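PDB 5LPE: kallikrein-10 from Homo sapiens, which is a secreted, zymogen-like serine protease of the kallikrein subfamily that is inhibited by zinc and has a tumour-suppressor role in breast and prostate cancer. Local coordinates for residues Q15-S20 with P190-E195; G124-V129 with C148-I153; I172-D177 with A215-I220. One frame throughout, in Å; residues are numbered along the deposited sequence.

Contact 1 (Q15-S20 with P190-E195); sequences QPWQVS and PLVCDE
W17 and Q18 meet P190, V192 and E195 through side chains alone; no hydrogen bond crosses between the segments. The apolar part centres on the indole of W17. W17 CD1 lies 4.4 Å from P190 CG, and W17 NE1 lies 4.0 Å from V192 CG2, so one broad ring spans both, the residues of strand 190-193 that point toward segment 15-20. W17 CG sits between the backbone N and the carbonyl carbon (chi1 47°), which swings the indole toward the opposite segment. A compact proline and a beta-branched valine suit this place, offering rigid apolar groups obliquely beside the indole.

The second kind of contact sets polar groups against carbon. W17 CH2 is 3.5 Å from E195 OE2, while E195 OE1 lies in the ring plane at the edge, where the partly positive C-H groups would probably favour an anionic oxygen. Carboxylate and ring stand 77° apart. Q18 bends at chi2 (71°) and lays its amide beside the proline, Q18 OE1 being 3.4 Å from P190 CG; its NE2 makes a weak hydrogen bond to A130 O.

A type I turn from Q15 to Q18, closed by Q18 N to Q15 O at 3.2 Å, presents these groups. P16 fits its second position, and Q15 CA and P16 CD pack on one face of the indole.

The contact joins the two beta-barrels of the chymotrypsin fold: the turn and strand 18-23, which starts at Q18, belong to the first, strand 190-193 to the second; V32 of strand 26-35 touches W17 and P190.

Contact 2 (G124-V129 with C148-I153); sequences GDQCQV and CSSITI
C127 SG and I153 CG1 are both anti to the carbonyl carbon and beside the backbone N (chi1 -56° in each), and this brings them to 3.6 Å from each other. V129 turns CG2 between its backbone N and carbonyl carbon, where it meets I151 CD1 at 3.6 Å, the two side chains crossing at about a right angle. In this pair of antiparallel strands C127, V129 and I151 share one face with S149, and I153 adjoins them at the end; Q126, Q128, S150 and T152 hold the other, less buried face, as suits polar residues.

C127 pairs with I151 by C127 N to I151 O at 2.7 Å, nearly straight at 177°, and I151 N to C127 O at 2.9 Å. V129 and S149 form a second hydrogen-bonded pair; beyond the last bridge G124 N and I153 N hydrogen-bond to I153 O and D125 O.

Q128 bends at chi2, and Q128 OE1 comes to 3.1 Å from C148 CB and 3.7 Å from C148 SG. With an alanine in place of Q128, the C148-C10 disulfide would probably lose part of its cover, leaving a gap beside the sulfur.

Strand 190-193 lies next to 126-131, tied by the C127-C193 disulfide; strand 171-176 flanks 147-153, and L191 packs on the apolar face.

Contact 3 (I172-D177 with A215-I220); sequences ICAGLD and AVYTQI
I172 and A174 pack against Y217 on the inward face of the second beta-barrel of the chymotrypsin fold, where strands 171-176 and 215-219 run antiparallel. A174 CB lies 3.6 Å from Y217 CE1, and a methyl is small enough to leave room for the phenol beside it. I172 puts CG1 between its backbone N and carbonyl carbon (chi1 48°), bringing that atom to 3.8 Å from Y217 CB; I172 CG2, anti to the carbonyl carbon, meets the aliphatic part of Q219, 3.6 Å from Q219 CG. L191 touches I172, A174 and Y217, adding to this apolar cluster.

On the opposite face the side chains are C173 and V216, where C173 SG and V216 CG2 lie 3.8 Å apart. The sulfur is also tied to C159 by a disulfide, while V216 stands about 7 Å, side chain to side chain, from D95, which binds the zinc ion with H44 and D92 and is, by similarity, the aspartate of the charge relay. A weak hydrogen bond from T218 OG1 to D95 O ties this strand to that residue.

The polar edge is backbone. I172 and Y217 exchange two hydrogen bonds, with Y217 N to I172 O at 2.9 Å. Next along, A174 pairs with A215, whose return bond from A215 N to A174 O is weak. A215 O does double work, taking the N-H of A174 at 3.1 Å from A174 N and the CA-H of C173, with C173 CA 3.2 Å away.

Overall arrangement
Contacts 2 and 3 lie within one barrel and are made of paired strands, whereas contact 1 bridges the two barrels by side chains alone. Contacts 1 and 3 are largely buried, although contact 1 ends in the exposed E195; contact 2 is only partly buried, with glutamines, serine and threonine on its outer face. Strand 190-193 connects all three, since its residues point alternately to the first barrel and into the second. Contacts 2 and 3 continue one sheet, joined by a probable hydrogen bond from G175 N to T152 O. Contact 3 comes close to the zinc site, at D95.

Contact 1 (Q15-S20 with P190-E195)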
loop_
_atom_site.group_PDB
_atom_site.type_symbol
_atom_site.label_atom_id
_atom_site.label_comp_id
_atom_site.label_asym_id
_atom_site.label_seq_id
_atom_site.Cartn_x
_atom_site.Cartn_y
_atom_site.Cartn_z
ATOM N N GLN A 15 -1.493 -0.000 12.929
ATOM C CA GLN A 15 -1.094 0.701 11.713
ATOM C C GLN A 15 -0.309 1.989 11.970
ATOM O O GLN A 15 -0.653 3.050 11.425
ATOM C CB GLN A 15 -2.309 0.983 10.840
ATOM C CG GLN A 15 -2.883 -0.275 10.197
ATOM C CD GLN A 15 -3.875 -0.972 11.096
ATOM O OE1 GLN A 15 -4.853 -0.375 11.517
ATOM N NE2 GLN A 15 -3.629 -2.234 11.399
ATOM N N PRO A 16 0.777 1.937 12.753
ATOM C CA PRO A 16 1.638 3.123 12.904
ATOM C C PRO A 16 2.390 3.494 11.644
ATOM O O PRO A 16 2.938 4.597 11.569
ATOM C CB PRO A 16 2.611 2.708 14.014
ATOM C CG PRO A 16 2.725 1.230 13.852
ATOM C CD PRO A 16 1.342 0.769 13.458
ATOM N N TRP A 17 2.468 2.593 10.677
ATOM C CA TRP A 17 3.119 2.804 9.392
ATOM C C TRP A 17 2.197 3.408 8.340
ATOM O O TRP A 17 2.656 3.693 7.234
ATOM C CB TRP A 17 3.632 1.458 8.882
ATOM C CG TRP A 17 2.553 0.404 9.008
ATOM C CD1 TRP A 17 1.475 0.239 8.193
ATOM C CD2 TRP A 17 2.433 -0.591 10.035
ATOM N NE1 TRP A 17 0.701 -0.806 8.638
ATOM C CE2 TRP A 17 1.272 -1.334 9.764
ATOM C CE3 TRP A 17 3.207 -0.939 11.140
ATOM C CZ2 TRP A 17 0.866 -2.393 10.559
ATOM C CZ3 TRP A 17 2.801 -1.982 11.922
ATOM C CH2 TRP A 17 1.647 -2.698 11.632
ATOM N N GLN A 18 0.910 3.563 8.637
ATOM C CA GLN A 18 -0.025 4.147 7.683
ATOM C C GLN A 18 0.356 5.585 7.354
ATOM O O GLN A 18 0.652 6.381 8.248
ATOM C CB GLN A 18 -1.447 4.104 8.247
ATOM C CG GLN A 18 -2.535 4.202 7.204
ATOM C CD GLN A 18 -2.643 2.953 6.345
ATOM O OE1 GLN A 18 -1.905 1.980 6.547
ATOM N NE2 GLN A 18 -3.582 2.967 5.384
ATOM N N VAL A 19 0.334 5.922 6.061
ATOM C CA VAL A 19 0.755 7.231 5.563
ATOM C C VAL A 19 -0.275 7.725 4.559
ATOM O O VAL A 19 -0.649 6.990 3.638
ATOM C CB VAL A 19 2.149 7.186 4.901
ATOM C CG1 VAL A 19 2.492 8.547 4.306
ATOM C CG2 VAL A 19 3.231 6.754 5.900
ATOM N N SER A 20 -0.723 8.967 4.728
ATOM C CA SER A 20 -1.558 9.648 3.746
ATOM C C SER A 20 -0.704 10.640 2.972
ATOM O O SER A 20 0.044 11.421 3.572
ATOM C CB SER A 20 -2.730 10.367 4.413
ATOM O OG SER A 20 -2.339 10.956 5.634
ATOM N N PRO A 190 -1.234 -0.228 2.043
ATOM C CA PRO A 190 -0.550 -1.514 2.263
ATOM C C PRO A 190 -1.481 -2.713 2.415
ATOM O O PRO A 190 -2.587 -2.619 2.938
ATOM C CB PRO A 190 0.227 -1.273 3.565
ATOM C CG PRO A 190 -0.511 -0.182 4.279
ATOM C CD PRO A 190 -1.242 0.631 3.252
ATOM N N LEU A 191 -0.988 -3.868 1.997
ATOM C CA LEU A 191 -1.536 -5.162 2.401
ATOM C C LEU A 191 -0.548 -5.782 3.388
ATOM O O LEU A 191 0.597 -6.079 3.031
ATOM C CB LEU A 191 -1.768 -6.074 1.196
ATOM C CG LEU A 191 -2.331 -7.479 1.458
ATOM C CD1 LEU A 191 -3.318 -7.873 0.412
ATOM C CD2 LEU A 191 -1.218 -8.471 1.435
ATOM N N VAL A 192 -0.983 -5.964 4.625
ATOM C CA VAL A 192 -0.150 -6.524 5.681
ATOM C C VAL A 192 -0.544 -7.984 5.895
ATOM O O VAL A 192 -1.735 -8.308 5.921
ATOM C CB VAL A 192 -0.295 -5.698 6.976
ATOM C CG1 VAL A 192 0.666 -6.176 8.059
ATOM C CG2 VAL A 192 -0.099 -4.200 6.686
ATOM N N CYS A 193 0.451 -8.872 6.019
ATOM C CA CYS A 193 0.240 -10.261 6.430
ATOM C C CYS A 193 1.193 -10.582 7.569
ATOM O O CYS A 193 2.412 -10.554 7.380
ATOM C CB CYS A 193 0.478 -11.253 5.291
ATOM S SG CYS A 193 -0.234 -10.838 3.704
ATOM N N ASP A 194 0.642 -10.935 8.727
ATOM C CA ASP A 194 1.435 -11.222 9.929
ATOM C C ASP A 194 2.422 -10.086 10.224
ATOM O O ASP A 194 3.616 -10.307 10.472
ATOM C CB ASP A 194 2.158 -12.570 9.801
ATOM C CG ASP A 194 2.168 -13.360 11.115
ATOM O OD1 ASP A 194 1.982 -12.717 12.171
ATOM O OD2 ASP A 194 2.385 -14.604 11.103
ATOM N N GLU A 195 1.895 -8.852 10.226
ATOM C CA GLU A 195 2.694 -7.645 10.496
ATOM C C GLU A 195 3.939 -7.549 9.609
ATOM O O GLU A 195 5.002 -7.081 10.033
ATOM C CB GLU A 195 3.055 -7.560 11.977
ATOM C CG GLU A 195 1.883 -7.099 12.836
ATOM C CD GLU A 195 2.240 -5.864 13.593
ATOM O OE1 GLU A 195 1.473 -5.458 14.486
ATOM O OE2 GLU A 195 3.305 -5.291 13.286
#

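Contact 2 (G124-V129 with C148-I153)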
loop_
_atom_site.group_PDB
_atom_site.type_symbol
_atom_site.label_atom_id
_atom_site.label_comp_id
_atom_site.label_asym_id
_atom_site.label_seq_id
_atom_site.Cartn_x
_atom_site.Cartn_y
_atom_site.Cartn_z
ATOM N N GLY A 124 -3.999 -18.366 0.298
ATOM C CA GLY A 124 -4.651 -18.909 1.465
ATOM C C GLY A 124 -4.326 -18.195 2.755
ATOM O O GLY A 124 -5.013 -18.429 3.759
ATOM N N ASP A 125 -3.320 -17.320 2.756
ATOM C CA ASP A 125 -2.936 -16.619 3.969
ATOM C C ASP A 125 -3.976 -15.561 4.280
ATOM O O ASP A 125 -4.547 -14.955 3.372
ATOM C CB ASP A 125 -1.563 -15.960 3.815
ATOM C CG ASP A 125 -0.442 -16.957 3.676
ATOM O OD1 ASP A 125 -0.718 -18.151 3.455
ATOM O OD2 ASP A 125 0.729 -16.543 3.777
ATOM N N GLN A 126 -4.168 -15.311 5.556
ATOM C CA GLN A 126 -5.066 -14.281 5.981
ATOM C C GLN A 126 -4.262 -12.991 6.227
ATOM O O GLN A 126 -3.400 -12.937 7.026
ATOM C CB GLN A 126 -5.885 -14.753 7.161
ATOM C CG GLN A 126 -7.102 -15.536 6.725
ATOM C CD GLN A 126 -8.313 -15.274 7.580
ATOM O OE1 GLN A 126 -9.261 -14.624 7.179
ATOM N NE2 GLN A 126 -8.279 -15.772 8.758
ATOM N N CYS A 127 -4.554 -11.954 5.486
ATOM C CA CYS A 127 -3.835 -10.697 5.535
ATOM C C CYS A 127 -4.826 -9.599 5.903
ATOM O O CYS A 127 -5.996 -9.861 6.163
ATOM C CB CYS A 127 -3.143 -10.437 4.192
ATOM S SG CYS A 127 -2.018 -11.778 3.674
ATOM N N GLN A 128 -4.346 -8.373 5.943
ATOM C CA GLN A 128 -5.147 -7.239 6.330
ATOM C C GLN A 128 -4.863 -5.997 5.533
ATOM O O GLN A 128 -3.778 -5.760 5.152
ATOM C CB GLN A 128 -4.863 -6.905 7.782
ATOM C CG GLN A 128 -5.880 -7.373 8.782
ATOM C CD GLN A 128 -6.194 -6.372 9.873
ATOM O OE1 GLN A 128 -7.348 -6.136 10.179
ATOM N NE2 GLN A 128 -5.181 -5.831 10.497
ATOM N N VAL A 129 -5.891 -5.214 5.305
ATOM C CA VAL A 129 -5.808 -3.935 4.618
ATOM C C VAL A 129 -6.574 -2.900 5.426
ATOM O O VAL A 129 -7.749 -3.107 5.748
ATOM C CB VAL A 129 -6.359 -4.017 3.186
ATOM C CG1 VAL A 129 -5.318 -4.602 2.278
ATOM C CG2 VAL A 129 -7.639 -4.869 3.184
ATOM N N CYS A 148 -10.349 -1.696 9.214
ATOM C CA CYS A 148 -9.537 -2.857 8.888
ATOM C C CYS A 148 -10.437 -3.949 8.333
ATOM O O CYS A 148 -11.513 -4.209 8.882
ATOM C CB CYS A 148 -8.788 -3.366 10.117
ATOM S SG CYS A 148 -7.242 -2.504 10.587
ATOM N N SER A 149 -9.994 -4.573 7.241
ATOM C CA SER A 149 -10.698 -5.666 6.584
ATOM C C SER A 149 -9.692 -6.779 6.346
ATOM O O SER A 149 -8.573 -6.521 5.882
ATOM C CB SER A 149 -11.318 -5.241 5.250
ATOM O OG SER A 149 -11.856 -3.933 5.304
ATOM N N SER A 150 -10.076 -8.002 6.686
ATOM C CA SER A 150 -9.220 -9.146 6.443
ATOM C C SER A 150 -9.348 -9.583 4.995
ATOM O O SER A 150 -10.365 -9.367 4.335
ATOM C CB SER A 150 -9.552 -10.294 7.403
ATOM O OG SER A 150 -10.939 -10.553 7.381
ATOM N N ILE A 151 -8.280 -10.161 4.483
ATOM C CA ILE A 151 -8.183 -10.427 3.057
ATOM C C ILE A 151 -7.485 -11.757 2.896
ATOM O O ILE A 151 -6.613 -12.113 3.693
ATOM C CB ILE A 151 -7.450 -9.264 2.315
ATOM C CG1 ILE A 151 -8.268 -8.776 1.122
ATOM C CG2 ILE A 151 -6.089 -9.699 1.869
ATOM C CD1 ILE A 151 -7.917 -7.381 0.642
ATOM N N THR A 152 -7.858 -12.463 1.840
ATOM C CA THR A 152 -7.348 -13.796 1.558
ATOM C C THR A 152 -6.515 -13.760 0.295
ATOM O O THR A 152 -7.017 -13.386 -0.761
ATOM C CB THR A 152 -8.489 -14.810 1.410
ATOM O OG1 THR A 152 -9.290 -14.805 2.608
ATOM C CG2 THR A 152 -7.945 -16.201 1.149
ATOM N N ILE A 153 -5.247 -14.134 0.401
ATOM C CA ILE A 153 -4.432 -14.193 -0.803
ATOM C C ILE A 153 -5.028 -15.253 -1.717
ATOM O O ILE A 153 -5.256 -16.394 -1.306
ATOM C CB ILE A 153 -2.962 -14.500 -0.478
ATOM C CG1 ILE A 153 -2.370 -13.492 0.510
ATOM C CG2 ILE A 153 -2.148 -14.546 -1.767
ATOM C CD1 ILE A 153 -2.262 -12.103 -0.022
#

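Contact 3 (I172-D177 with A215-I220)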
loop_
_atom_site.group_PDB
_atom_site.type_symbol
_atom_site.label_atom_id
_atom_site.label_comp_id
_atom_site.label_asym_id
_atom_site.label_seq_id
_atom_site.Cartn_x
_atom_site.Cartn_y
_atom_site.Cartn_z
ATOM N N ILE A 172 -0.024 -9.996 -6.331
ATOM C CA ILE A 172 -0.882 -10.843 -5.530
ATOM C C ILE A 172 -2.277 -10.248 -5.610
ATOM O O ILE A 172 -2.441 -9.026 -5.544
ATOM C CB ILE A 172 -0.362 -10.963 -4.091
ATOM C CG1 ILE A 172 -0.032 -9.591 -3.572
ATOM C CG2 ILE A 172 0.939 -11.746 -4.098
ATOM C CD1 ILE A 172 0.339 -9.595 -2.138
ATOM N N CYS A 173 -3.256 -11.097 -5.877
ATOM C CA CYS A 173 -4.656 -10.724 -5.842
ATOM C C CYS A 173 -5.226 -11.062 -4.481
ATOM O O CYS A 173 -5.085 -12.193 -4.013
ATOM C CB CYS A 173 -5.417 -11.447 -6.942
ATOM S SG CYS A 173 -5.108 -10.592 -8.472
ATOM N N ALA A 174 -5.836 -10.085 -3.838
ATOM C CA ALA A 174 -6.292 -10.218 -2.464
ATOM C C ALA A 174 -7.810 -10.308 -2.466
ATOM O O ALA A 174 -8.489 -9.343 -2.815
ATOM C CB ALA A 174 -5.820 -9.035 -1.638
ATOM N N GLY A 175 -8.347 -11.477 -2.123
ATOM C CA GLY A 175 -9.788 -11.617 -2.004
ATOM C C GLY A 175 -10.298 -10.996 -0.721
ATOM O O GLY A 175 -9.822 -11.322 0.370
ATOM N N LEU A 176 -11.305 -10.144 -0.845
ATOM C CA LEU A 176 -11.971 -9.501 0.280
ATOM C C LEU A 176 -13.203 -10.307 0.630
ATOM O O LEU A 176 -13.866 -10.841 -0.255
ATOM C CB LEU A 176 -12.387 -8.080 -0.082
ATOM C CG LEU A 176 -12.611 -7.024 0.987
ATOM C CD1 LEU A 176 -11.371 -6.865 1.820
ATOM C CD2 LEU A 176 -12.938 -5.711 0.294
ATOM N N ASP A 177 -13.526 -10.403 1.906
ATOM C CA ASP A 177 -14.670 -11.230 2.246
ATOM C C ASP A 177 -15.971 -10.554 1.807
ATOM O O ASP A 177 -16.060 -9.324 1.711
ATOM C CB ASP A 177 -14.653 -11.560 3.737
ATOM C CG ASP A 177 -13.326 -12.192 4.165
ATOM O OD1 ASP A 177 -12.528 -12.583 3.267
ATOM O OD2 ASP A 177 -13.075 -12.291 5.392
ATOM N N ALA A 215 -8.755 -7.362 -5.550
ATOM C CA ALA A 215 -7.884 -6.276 -5.950
ATOM C C ALA A 215 -6.528 -6.828 -6.348
ATOM O O ALA A 215 -6.196 -7.981 -6.088
ATOM C CB ALA A 215 -7.721 -5.259 -4.820
ATOM N N VAL A 216 -5.702 -5.951 -6.900
ATOM C CA VAL A 216 -4.431 -6.334 -7.486
ATOM C C VAL A 216 -3.360 -5.516 -6.787
ATOM O O VAL A 216 -3.326 -4.284 -6.910
ATOM C CB VAL A 216 -4.402 -6.127 -9.006
ATOM C CG1 VAL A 216 -2.995 -6.381 -9.556
ATOM C CG2 VAL A 216 -5.397 -7.046 -9.670
ATOM N N TYR A 217 -2.493 -6.202 -6.043
ATOM C CA TYR A 217 -1.425 -5.588 -5.276
ATOM C C TYR A 217 -0.081 -5.938 -5.896
ATOM O O TYR A 217 0.096 -7.020 -6.471
ATOM C CB TYR A 217 -1.449 -6.057 -3.829
ATOM C CG TYR A 217 -2.610 -5.539 -3.024
ATOM C CD1 TYR A 217 -3.873 -6.118 -3.125
ATOM C CD2 TYR A 217 -2.433 -4.496 -2.120
ATOM C CE1 TYR A 217 -4.934 -5.646 -2.372
ATOM C CE2 TYR A 217 -3.491 -4.012 -1.350
ATOM C CZ TYR A 217 -4.744 -4.590 -1.479
ATOM O OH TYR A 217 -5.808 -4.106 -0.722
ATOM N N THR A 218 0.866 -5.014 -5.786
ATOM C CA THR A 218 2.225 -5.331 -6.182
ATOM C C THR A 218 2.830 -6.272 -5.146
ATOM O O THR A 218 2.707 -6.039 -3.945
ATOM C CB THR A 218 3.060 -4.060 -6.319
ATOM O OG1 THR A 218 2.407 -3.155 -7.217
ATOM C CG2 THR A 218 4.452 -4.399 -6.876
ATOM N N GLN A 219 3.467 -7.349 -5.595
ATOM C CA GLN A 219 4.016 -8.316 -4.655
ATOM C C GLN A 219 5.381 -7.806 -4.204
ATOM O O GLN A 219 6.335 -7.796 -4.982
ATOM C CB GLN A 219 4.113 -9.676 -5.331
ATOM C CG GLN A 219 4.420 -10.836 -4.442
ATOM C CD GLN A 219 4.433 -12.122 -5.225
ATOM O OE1 GLN A 219 4.564 -12.112 -6.447
ATOM N NE2 GLN A 219 4.297 -13.235 -4.528
ATOM N N ILE A 220 5.489 -7.430 -2.928
ATOM C CA ILE A 220 6.624 -6.629 -2.466
ATOM C C ILE A 220 7.868 -7.492 -2.213
ATOM O O ILE A 220 8.992 -6.988 -2.289
ATOM C CB ILE A 220 6.204 -5.815 -1.220
ATOM C CG1 ILE A 220 4.998 -4.920 -1.543
ATOM C CG2 ILE A 220 7.309 -4.914 -0.720
ATOM C CD1 ILE A 220 5.219 -3.871 -2.647
#